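Local atomic coordinates of ML032222a iGluR (Mnemiopsis leidyi, PDB entry 4YKI), a protein that binds glycine through the ligand-binding domain of a ctenophore ionotropic glutamate receptor, a subunit that probably opens its ion channel when glycine binds. Residues Ile77-Leu81 and Asp82-Asp86; Glu176-Gly180 and Gly181-Phe185; His194-Ile197 and Ser198-Asp201; Glu238-Ile241 and Asp242-Glu246. One frame throughout, in Å; residues are numbered along the deposited sequence. Where two conformers were deposited one is given.

Contact 1 (Ile77-Leu81 and Asp82-Asp86); sequences IRDLL and DDKTD
D82 folds back over the last turn of helix 75-81 and meets R78 one turn earlier. Its backbone N bonds to R78 O, and its carboxylate forms a salt bridge with the R78 side chain. R78 NE lies 2.9 Å from D82 OD2, on its syn side, but the bond is bent and tilted out of both planes. The guanidinium and carboxylate planes stand almost perpendicular, 88° apart, and a second bond from NE to D82 OD1 is weak. R78 reaches this position because its chain bends at chi2 (61°). Water 1 joins R78 NH2 to D82 OD1, while R78 NH1 bonds to W73 O.

The helix ends in a Schellman motif. K84 N bonds to D79 O at 2.9 Å, and D83 N bonds to L80 O at 3.0 Å. D83 is the C-prime residue, with positive phi (65°). A weak bond from T85 N also reaches D79 O.

The extended K84 chain passes D79, with K84 CD 3.7 Å from D79 OD1. L80 CD1 lies 3.4 Å from T85 O and also meets the D86 backbone. T85 OG1 sits 3.2 Å from L80 CA. L80 packs on I88 of strand 87-89.

D79 and D82 thus gather near the helix C-terminus. The R78 salt bridge probably eases the charge of D82. K84 NZ is near D79 but reaches it through water 2, which donates to D79 OD1 and D82 OD2.

Contact 2 (Glu176-Gly180 and Gly181-Phe185); sequences ETLRG and GLFVF
T177 lays its methyl over one face of the F183 ring. T177 CG2 is 3.6 Å from the centroid of the F183 ring and only 10° off the ring normal, a well-centred CH-pi contact. The loop between helix 171-179 and strand 183-188 leads into a G1 beta bulge, in which L182 and F183 both face K118 on strand 109-118. The torsions explain the overlap. T177 CG2 stands anti to its own backbone N, and F183 CG is likewise anti to N (chi1 -167°). The two side chains therefore meet in the angle between helix end and strand. T177 OG1 turns the other way and bonds to H173 O, one turn earlier in the helix.

L178 packs beside this pair. Its CA approaches the F183 ring obliquely, and its CD1 is 3.5 Å from F183 O. L178 CD1 also reaches F185 CB at 4.4 Å. V116 of strand 109-118 and L196 lie against L178, while V166 and L168 of strand 166-168 lie against F183. This part of the contact thus belongs to the buried layer between helix and sheet.

The chain reverses at G180 and G181. G181 N bonds to L178 O at 3.0 Å, and G181 has a positive phi (95°). Water 4 bridges the turn: it donates to T177 O and to G181 O, each at 2.7 Å.

Contact 3 (His194-Ile197 and Ser198-Asp201); sequences HNLI and SDCD
L196 to D199 forms a type I beta turn, closed by a bond of 3.0 Å from D199 N to L196 O. The N-H...O angle is 160°. The turn follows helix 189-195 and leads the chain toward strand 202-218.

The side chains of L196 and D199 meet across this turn. D199 OD1 lies 3.6 Å from L196 CD2 and 3.4 Å from L196 CA, so one carboxylate oxygen rests against the leucine. D199 CG is anti to its carbonyl carbon (chi1 -69°), which turns the carboxylate back over L196. D199 OD2 forms a salt bridge with R179. L196 also packs on I175 of helix 171-179.

Water joins the polar groups of the turn. Water 5 accepts from S198 N and donates to N195 O and D199 OD1. In the conformer given, it is also hydrogen-bonded to S198 OG. One molecule therefore ties the helix end to both later residues of the turn. The next residue, C200, is joined to C255 by a disulfide, which ties this loop to the C-terminal tail, and D201 forms a salt bridge with K118 of strand 109-118.

Between L196 O and D199 O sits water 6, at 2.8 Å from the first oxygen and 2.9 Å from the second.

Contact 4 (Glu238-Ile241 and Asp242-Glu246); sequences EGFI and DILWE
With F240 CG anti to its backbone N (chi1 -174°) and L244 CG beside its own N (chi1 -68°), the two side chains meet one turn apart along helix 240-248. L244 CD1 lies over one face of the F240 ring, 3.9 Å from the centroid and displaced toward the rim. This is a CH-pi contact. Its closest approach is 3.6 Å, from L244 CD1 to F240 CE2, and L244 CD2 comes near CE1 and CZ.

The first turn is held by regular i to i+4 backbone bonds. I243 N bonds to G239 O, L244 N to F240 O, and W245 N to I241 O. G239 occupies the N-cap position with positive phi (92°). It is also where helix 225-238 ends in a Schellman motif, so one glycine serves both helices. I243 CG1 packs 3.3 Å from G239 O.

F240 makes an edge-to-face contact with F235 of helix 225-238, which links the two consecutive helices. I241 and L244 both pack on M41 of helix 37-49; I241 also touches M37, and L244 touches D40. D242 lies against S211 of the second subunit.

The contacts follow one another along the chain in numerical order, and each is local, at a helix end or start. Contacts 2 and 3 touch, with centres about 12 Å apart. The strands next to them, 183-188 and 202-218, belong to the mixed sheet. Contact 1 leads into strand 87-89 of the parallel sheet, on the opposite side of the chain's centre, with its own centre about 33 and 34 Å from theirs. The centre of contact 4, beside helix 37-49, is about 28 Å from that of contact 1 and about 23 Å from that of contact 3. Side chains of all four lie about 10 to 12 Å from the bound glycine. None belongs to its pocket, consistent with framework positions around the cleft.

Contact 1 (Ile77-Leu81 and Asp82-Asp86)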
loop_
_atom_site.group_PDB
_atom_site.type_symbol
_atom_site.label_atom_id
_atom_site.label_comp_id
_atom_site.label_asym_id
_atom_site.label_seq_id
_atom_site.Cartn_x
_atom_site.Cartn_y
_atom_site.Cartn_z
ATOM N N ILE B 77 -2.787 -11.038 -17.486
ATOM C CA ILE B 77 -4.097 -10.403 -17.393
ATOM C C ILE B 77 -5.089 -11.128 -18.311
ATOM O O ILE B 77 -6.197 -11.474 -17.904
ATOM C CB ILE B 77 -4.044 -8.906 -17.762
ATOM C CG1 ILE B 77 -3.065 -8.114 -16.875
ATOM C CG2 ILE B 77 -5.446 -8.306 -17.674
ATOM C CD1 ILE B 77 -3.416 -8.024 -15.418
ATOM N N ARG B 78 -4.686 -11.362 -19.561
ATOM C CA ARG B 78 -5.560 -12.031 -20.520
ATOM C C ARG B 78 -5.924 -13.441 -20.071
ATOM O O ARG B 78 -7.071 -13.861 -20.201
ATOM C CB ARG B 78 -4.921 -12.049 -21.917
ATOM C CG ARG B 78 -5.727 -12.755 -22.993
ATOM C CD ARG B 78 -7.097 -12.142 -23.246
ATOM N NE ARG B 78 -7.757 -12.799 -24.381
ATOM C CZ ARG B 78 -7.552 -12.493 -25.661
ATOM N NH1 ARG B 78 -6.740 -11.510 -26.025
ATOM N NH2 ARG B 78 -8.187 -13.185 -26.587
ATOM N N ASP B 79 -4.950 -14.173 -19.531
ATOM C CA ASP B 79 -5.240 -15.527 -19.068
ATOM C C ASP B 79 -6.281 -15.509 -17.954
ATOM O O ASP B 79 -7.130 -16.388 -17.873
ATOM C CB ASP B 79 -3.969 -16.215 -18.565
ATOM C CG ASP B 79 -3.113 -16.828 -19.664
ATOM O OD1 ASP B 79 -3.437 -16.716 -20.862
ATOM O OD2 ASP B 79 -2.069 -17.406 -19.270
ATOM N N LEU B 80 -6.187 -14.522 -17.056
ATOM C CA LEU B 80 -7.176 -14.389 -15.982
ATOM C C LEU B 80 -8.571 -14.084 -16.561
ATOM O O LEU B 80 -9.543 -14.724 -16.197
ATOM C CB LEU B 80 -6.719 -13.287 -15.017
ATOM C CG LEU B 80 -7.534 -13.124 -13.741
ATOM C CD1 LEU B 80 -7.375 -14.331 -12.848
ATOM C CD2 LEU B 80 -7.093 -11.898 -12.989
ATOM N N LEU B 81 -8.652 -13.126 -17.480
ATOM C CA LEU B 81 -9.921 -12.768 -18.120
ATOM C C LEU B 81 -10.544 -13.941 -18.854
ATOM O O LEU B 81 -11.760 -14.059 -18.898
ATOM C CB LEU B 81 -9.725 -11.608 -19.087
ATOM C CG LEU B 81 -9.383 -10.279 -18.405
ATOM C CD1 LEU B 81 -8.999 -9.242 -19.437
ATOM C CD2 LEU B 81 -10.543 -9.751 -17.554
ATOM N N ASP B 82 -9.696 -14.811 -19.413
ATOM C CA ASP B 82 -10.170 -15.960 -20.176
ATOM C C ASP B 82 -10.425 -17.190 -19.315
ATOM O O ASP B 82 -10.704 -18.256 -19.849
ATOM C CB ASP B 82 -9.141 -16.331 -21.245
ATOM C CG ASP B 82 -9.089 -15.348 -22.401
ATOM O OD1 ASP B 82 -9.986 -14.484 -22.520
ATOM O OD2 ASP B 82 -8.126 -15.447 -23.176
ATOM N N ASP B 83 -10.340 -17.054 -17.990
ATOM C CA ASP B 83 -10.615 -18.131 -17.038
ATOM C C ASP B 83 -9.619 -19.274 -17.141
ATOM O O ASP B 83 -9.911 -20.383 -16.734
ATOM C CB ASP B 83 -12.055 -18.648 -17.192
ATOM C CG ASP B 83 -12.484 -19.611 -16.079
ATOM O OD1 ASP B 83 -12.222 -19.341 -14.870
ATOM O OD2 ASP B 83 -13.100 -20.655 -16.418
ATOM N N LYS B 84 -8.428 -18.993 -17.650
ATOM C CA LYS B 84 -7.336 -19.957 -17.553
ATOM C C LYS B 84 -6.741 -19.996 -16.146
ATOM O O LYS B 84 -6.196 -21.030 -15.715
ATOM C CB LYS B 84 -6.258 -19.641 -18.588
ATOM C CG LYS B 84 -6.770 -19.857 -20.010
ATOM C CD LYS B 84 -5.731 -19.608 -21.073
ATOM C CE LYS B 84 -6.259 -19.946 -22.478
ATOM N NZ LYS B 84 -5.331 -19.458 -23.520
ATOM N N THR B 85 -6.850 -18.873 -15.442
ATOM C CA THR B 85 -6.376 -18.761 -14.074
ATOM C C THR B 85 -7.454 -18.113 -13.205
ATOM O O THR B 85 -8.394 -17.482 -13.712
ATOM C CB THR B 85 -5.086 -17.952 -14.000
ATOM O OG1 THR B 85 -5.331 -16.702 -14.643
ATOM C CG2 THR B 85 -3.945 -18.683 -14.680
ATOM N N ASP B 86 -7.298 -18.281 -11.893
ATOM C CA ASP B 86 -8.193 -17.737 -10.873
ATOM C C ASP B 86 -7.614 -16.546 -10.120
ATOM O O ASP B 86 -8.350 -15.774 -9.502
ATOM C CB ASP B 86 -8.473 -18.823 -9.854
ATOM C CG ASP B 86 -9.056 -20.045 -10.482
ATOM O OD1 ASP B 86 -10.032 -19.874 -11.217
ATOM O OD2 ASP B 86 -8.531 -21.151 -10.281
HETATM O O HOH W 1 -10.533 -14.666 -25.535
HETATM O O HOH W 2 -5.330 -16.631 -22.857
HETATM O O HOH W 3 -13.055 -13.840 -21.868
#

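Contact 2 (Glu176-Gly180 and Gly181-Phe185)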
loop_
_atom_site.group_PDB
_atom_site.type_symbol
_atom_site.label_atom_id
_atom_site.label_comp_id
_atom_site.label_asym_id
_atom_site.label_seq_id
_atom_site.Cartn_x
_atom_site.Cartn_y
_atom_site.Cartn_z
ATOM N N GLU B 176 20.164 -7.436 -20.145
ATOM C CA GLU B 176 21.240 -7.685 -21.105
ATOM C C GLU B 176 21.535 -6.446 -21.950
ATOM O O GLU B 176 22.691 -6.143 -22.251
ATOM C CB GLU B 176 20.861 -8.850 -22.018
ATOM C CG GLU B 176 21.867 -9.146 -23.133
ATOM C CD GLU B 176 21.380 -10.216 -24.098
ATOM O OE1 GLU B 176 20.229 -10.684 -23.949
ATOM O OE2 GLU B 176 22.153 -10.588 -25.008
ATOM N N THR B 177 20.490 -5.737 -22.347
ATOM C CA THR B 177 20.637 -4.519 -23.121
ATOM C C THR B 177 21.250 -3.418 -22.263
ATOM O O THR B 177 22.185 -2.721 -22.715
ATOM C CB THR B 177 19.288 -4.078 -23.740
ATOM O OG1 THR B 177 18.786 -5.139 -24.555
ATOM C CG2 THR B 177 19.480 -2.866 -24.600
ATOM N N LEU B 178 20.785 -3.274 -21.036
ATOM C CA LEU B 178 21.375 -2.314 -20.113
ATOM C C LEU B 178 22.875 -2.581 -19.921
ATOM O O LEU B 178 23.699 -1.659 -19.966
ATOM C CB LEU B 178 20.660 -2.393 -18.769
ATOM C CG LEU B 178 21.255 -1.550 -17.645
ATOM C CD1 LEU B 178 21.146 -0.059 -17.911
ATOM C CD2 LEU B 178 20.588 -1.906 -16.354
ATOM N N ARG B 179 23.238 -3.839 -19.709
ATOM C CA ARG B 179 24.636 -4.211 -19.465
ATOM C C ARG B 179 25.502 -3.982 -20.696
ATOM O O ARG B 179 26.733 -3.837 -20.581
ATOM C CB ARG B 179 24.723 -5.661 -18.984
ATOM C CG ARG B 179 24.256 -5.813 -17.561
ATOM C CD ARG B 179 24.222 -7.269 -17.094
ATOM N NE ARG B 179 23.901 -7.343 -15.681
ATOM C CZ ARG B 179 23.371 -8.407 -15.078
ATOM N NH1 ARG B 179 23.080 -9.501 -15.771
ATOM N NH2 ARG B 179 23.135 -8.357 -13.788
ATOM N N GLY B 180 24.887 -3.943 -21.863
ATOM C CA GLY B 180 25.608 -3.603 -23.070
ATOM C C GLY B 180 26.088 -2.169 -23.143
ATOM O O GLY B 180 26.938 -1.854 -23.994
ATOM N N GLY B 181 25.559 -1.301 -22.285
ATOM C CA GLY B 181 26.059 0.060 -22.142
ATOM C C GLY B 181 25.337 1.120 -22.941
ATOM O O GLY B 181 24.593 0.826 -23.870
ATOM N N LEU B 182 25.576 2.370 -22.559
ATOM C CA LEU B 182 24.955 3.529 -23.178
ATOM C C LEU B 182 23.440 3.370 -23.334
ATOM O O LEU B 182 22.857 3.635 -24.391
ATOM C CB LEU B 182 25.659 3.859 -24.507
ATOM C CG LEU B 182 27.118 4.312 -24.345
ATOM C CD1 LEU B 182 27.798 4.362 -25.711
ATOM C CD2 LEU B 182 27.201 5.646 -23.654
ATOM N N PHE B 183 22.818 2.971 -22.233
ATOM C CA PHE B 183 21.426 2.586 -22.246
ATOM C C PHE B 183 20.776 2.993 -20.926
ATOM O O PHE B 183 21.418 2.896 -19.845
ATOM C CB PHE B 183 21.298 1.076 -22.478
ATOM C CG PHE B 183 19.893 0.635 -22.826
ATOM C CD1 PHE B 183 19.403 0.833 -24.100
ATOM C CD2 PHE B 183 19.055 0.076 -21.864
ATOM C CE1 PHE B 183 18.119 0.462 -24.429
ATOM C CE2 PHE B 183 17.750 -0.300 -22.196
ATOM C CZ PHE B 183 17.295 -0.121 -23.466
ATOM N N VAL B 184 19.537 3.480 -21.016
ATOM C CA VAL B 184 18.701 3.736 -19.855
ATOM C C VAL B 184 17.511 2.753 -19.884
ATOM O O VAL B 184 16.729 2.709 -20.855
ATOM C CB VAL B 184 18.154 5.180 -19.838
ATOM C CG1 VAL B 184 17.205 5.392 -18.650
ATOM C CG2 VAL B 184 19.276 6.198 -19.782
ATOM N N PHE B 185 17.369 1.982 -18.820
ATOM C CA PHE B 185 16.254 1.063 -18.649
ATOM C C PHE B 185 15.333 1.651 -17.595
ATOM O O PHE B 185 15.774 2.002 -16.505
ATOM C CB PHE B 185 16.787 -0.316 -18.241
ATOM C CG PHE B 185 15.718 -1.354 -17.950
ATOM C CD1 PHE B 185 14.535 -1.409 -18.667
ATOM C CD2 PHE B 185 15.925 -2.286 -16.956
ATOM C CE1 PHE B 185 13.580 -2.387 -18.361
ATOM C CE2 PHE B 185 14.972 -3.245 -16.670
ATOM C CZ PHE B 185 13.806 -3.272 -17.373
HETATM O O HOH W 4 23.177 -1.317 -24.836
#

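Contact 3 (His194-Ile197 and Ser198-Asp201)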
loop_
_atom_site.group_PDB
_atom_site.type_symbol
_atom_site.label_atom_id
_atom_site.label_comp_id
_atom_site.label_asym_id
_atom_site.label_seq_id
_atom_site.Cartn_x
_atom_site.Cartn_y
_atom_site.Cartn_z
ATOM N N HIS B 194 16.911 -5.477 -6.593
ATOM C CA HIS B 194 17.351 -6.833 -6.399
ATOM C C HIS B 194 18.300 -7.312 -7.489
ATOM O O HIS B 194 19.376 -7.876 -7.208
ATOM C CB HIS B 194 16.165 -7.785 -6.341
ATOM C CG HIS B 194 16.597 -9.201 -6.241
ATOM N ND1 HIS B 194 17.087 -9.741 -5.071
ATOM C CD2 HIS B 194 16.731 -10.155 -7.185
ATOM C CE1 HIS B 194 17.444 -10.990 -5.289
ATOM N NE2 HIS B 194 17.244 -11.270 -6.564
ATOM N N ASN B 195 17.899 -7.097 -8.734
ATOM C CA ASN B 195 18.567 -7.704 -9.866
ATOM C C ASN B 195 19.858 -7.012 -10.301
ATOM O O ASN B 195 20.668 -7.638 -10.973
ATOM C CB ASN B 195 17.590 -7.847 -11.032
ATOM C CG ASN B 195 16.583 -8.945 -10.794
ATOM O OD1 ASN B 195 16.943 -10.114 -10.861
ATOM N ND2 ASN B 195 15.358 -8.597 -10.472
ATOM N N LEU B 196 20.055 -5.758 -9.903
ATOM C CA LEU B 196 21.236 -5.001 -10.339
ATOM C C LEU B 196 22.181 -4.720 -9.177
ATOM O O LEU B 196 23.074 -3.878 -9.289
ATOM C CB LEU B 196 20.785 -3.708 -11.020
ATOM C CG LEU B 196 19.929 -3.913 -12.268
ATOM C CD1 LEU B 196 19.431 -2.595 -12.798
ATOM C CD2 LEU B 196 20.658 -4.666 -13.348
ATOM N N ILE B 197 22.030 -5.464 -8.084
ATOM C CA ILE B 197 22.804 -5.231 -6.864
ATOM C C ILE B 197 24.321 -5.273 -7.062
ATOM O O ILE B 197 25.045 -4.524 -6.400
ATOM C CB ILE B 197 22.382 -6.227 -5.735
ATOM C CG1 ILE B 197 22.977 -5.808 -4.383
ATOM C CG2 ILE B 197 22.736 -7.661 -6.106
ATOM C CD1 ILE B 197 22.474 -4.478 -3.871
ATOM N N SER B 198 24.776 -6.128 -7.972
ATOM C CA SER B 198 26.209 -6.319 -8.248
ATOM C C SER B 198 26.662 -5.683 -9.570
ATOM O O SER B 198 27.756 -5.982 -10.084
ATOM C CB SER B 198 26.544 -7.810 -8.272
ATOM O OG SER B 198 25.977 -8.442 -9.408
ATOM N N ASP B 199 25.819 -4.817 -10.124
ATOM C CA ASP B 199 26.186 -4.028 -11.306
ATOM C C ASP B 199 26.713 -2.683 -10.855
ATOM O O ASP B 199 25.996 -1.686 -10.781
ATOM C CB ASP B 199 24.994 -3.870 -12.248
ATOM C CG ASP B 199 24.621 -5.170 -12.912
ATOM O OD1 ASP B 199 23.843 -5.949 -12.326
ATOM O OD2 ASP B 199 25.121 -5.437 -14.017
ATOM N N CYS B 200 28.006 -2.652 -10.565
ATOM C CA CYS B 200 28.609 -1.479 -9.963
ATOM C C CYS B 200 28.766 -0.329 -10.951
ATOM O O CYS B 200 29.060 0.792 -10.544
ATOM C CB CYS B 200 29.970 -1.839 -9.354
ATOM S SG CYS B 200 29.935 -3.220 -8.181
ATOM N N ASP B 201 28.585 -0.609 -12.230
ATOM C CA ASP B 201 28.678 0.397 -13.282
ATOM C C ASP B 201 27.281 0.817 -13.770
ATOM O O ASP B 201 27.147 1.408 -14.837
ATOM C CB ASP B 201 29.536 -0.134 -14.446
ATOM C CG ASP B 201 29.023 -1.456 -15.014
ATOM O OD1 ASP B 201 28.042 -2.006 -14.468
ATOM O OD2 ASP B 201 29.611 -1.964 -16.005
HETATM O O HOH W 5 23.632 -7.659 -10.039
HETATM O O HOH W 6 23.386 -1.120 -9.639
#

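Contact 4 (Glu238-Ile241 and Asp242-Glu246)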
loop_
_atom_site.group_PDB
_atom_site.type_symbol
_atom_site.label_atom_id
_atom_site.label_comp_id
_atom_site.label_asym_id
_atom_site.label_seq_id
_atom_site.Cartn_x
_atom_site.Cartn_y
_atom_site.Cartn_z
ATOM N N GLU B 238 1.483 -9.336 10.709
ATOM C CA GLU B 238 2.330 -10.235 11.480
ATOM C C GLU B 238 3.806 -10.098 11.166
ATOM O O GLU B 238 4.626 -10.690 11.854
ATOM C CB GLU B 238 1.872 -11.688 11.308
ATOM C CG GLU B 238 0.511 -11.941 11.935
ATOM C CD GLU B 238 -0.025 -13.324 11.696
ATOM O OE1 GLU B 238 0.324 -13.928 10.677
ATOM O OE2 GLU B 238 -0.819 -13.794 12.535
ATOM N N GLY B 239 4.150 -9.323 10.144
ATOM C CA GLY B 239 5.540 -9.111 9.779
ATOM C C GLY B 239 6.067 -10.089 8.748
ATOM O O GLY B 239 7.257 -10.063 8.421
ATOM N N PHE B 240 5.192 -10.958 8.256
ATOM C CA PHE B 240 5.603 -12.019 7.342
ATOM C C PHE B 240 6.103 -11.474 6.001
ATOM O O PHE B 240 7.075 -11.981 5.442
ATOM C CB PHE B 240 4.439 -12.987 7.145
ATOM C CG PHE B 240 4.765 -14.226 6.342
ATOM C CD1 PHE B 240 5.827 -15.060 6.678
ATOM C CD2 PHE B 240 3.960 -14.587 5.280
ATOM C CE1 PHE B 240 6.093 -16.198 5.946
ATOM C CE2 PHE B 240 4.219 -15.738 4.547
ATOM C CZ PHE B 240 5.279 -16.546 4.891
ATOM N N ILE B 241 5.458 -10.439 5.483
ATOM C CA ILE B 241 5.886 -9.864 4.215
ATOM C C ILE B 241 7.316 -9.334 4.345
ATOM O O ILE B 241 8.159 -9.597 3.497
ATOM C CB ILE B 241 4.905 -8.770 3.704
ATOM C CG1 ILE B 241 3.478 -9.310 3.575
ATOM C CG2 ILE B 241 5.380 -8.194 2.382
ATOM C CD1 ILE B 241 3.304 -10.452 2.625
ATOM N N ASP B 242 7.583 -8.602 5.419
ATOM C CA ASP B 242 8.907 -8.034 5.631
ATOM C C ASP B 242 9.950 -9.143 5.812
ATOM O O ASP B 242 11.056 -9.046 5.289
ATOM C CB ASP B 242 8.916 -7.092 6.846
ATOM C CG ASP B 242 8.208 -5.766 6.595
ATOM O OD1 ASP B 242 8.043 -5.366 5.440
ATOM O OD2 ASP B 242 7.848 -5.093 7.575
ATOM N N ILE B 243 9.607 -10.179 6.561
ATOM C CA ILE B 243 10.522 -11.304 6.748
ATOM C C ILE B 243 10.854 -11.975 5.402
ATOM O O ILE B 243 12.005 -12.330 5.139
ATOM C CB ILE B 243 9.936 -12.289 7.768
ATOM C CG1 ILE B 243 10.072 -11.673 9.172
ATOM C CG2 ILE B 243 10.613 -13.671 7.703
ATOM C CD1 ILE B 243 9.233 -12.330 10.251
ATOM N N LEU B 244 9.860 -12.134 4.537
ATOM C CA LEU B 244 10.125 -12.735 3.222
ATOM C C LEU B 244 10.972 -11.849 2.326
ATOM O O LEU B 244 11.807 -12.358 1.584
ATOM C CB LEU B 244 8.827 -13.073 2.514
ATOM C CG LEU B 244 7.995 -14.195 3.123
ATOM C CD1 LEU B 244 6.736 -14.380 2.291
ATOM C CD2 LEU B 244 8.766 -15.518 3.249
ATOM N N TRP B 245 10.759 -10.536 2.361
ATOM C CA TRP B 245 11.589 -9.653 1.552
ATOM C C TRP B 245 13.058 -9.751 2.025
ATOM O O TRP B 245 13.981 -9.798 1.221
ATOM C CB TRP B 245 11.097 -8.209 1.614
ATOM C CG TRP B 245 11.931 -7.280 0.797
ATOM C CD1 TRP B 245 12.733 -6.304 1.265
ATOM C CD2 TRP B 245 12.043 -7.241 -0.632
ATOM N NE1 TRP B 245 13.334 -5.643 0.237
ATOM C CE2 TRP B 245 12.940 -6.210 -0.941
ATOM C CE3 TRP B 245 11.477 -7.981 -1.686
ATOM C CZ2 TRP B 245 13.289 -5.895 -2.243
ATOM C CZ3 TRP B 245 11.838 -7.661 -2.992
ATOM C CH2 TRP B 245 12.724 -6.621 -3.252
ATOM N N GLU B 246 13.271 -9.777 3.337
ATOM C CA GLU B 246 14.619 -9.954 3.871
ATOM C C GLU B 246 15.233 -11.292 3.432
ATOM O O GLU B 246 16.413 -11.358 3.082
ATOM C CB GLU B 246 14.595 -9.840 5.399
ATOM C CG GLU B 246 15.917 -10.147 6.090
ATOM C CD GLU B 246 16.963 -9.063 5.897
ATOM O OE1 GLU B 246 16.634 -8.000 5.326
ATOM O OE2 GLU B 246 18.119 -9.275 6.333
#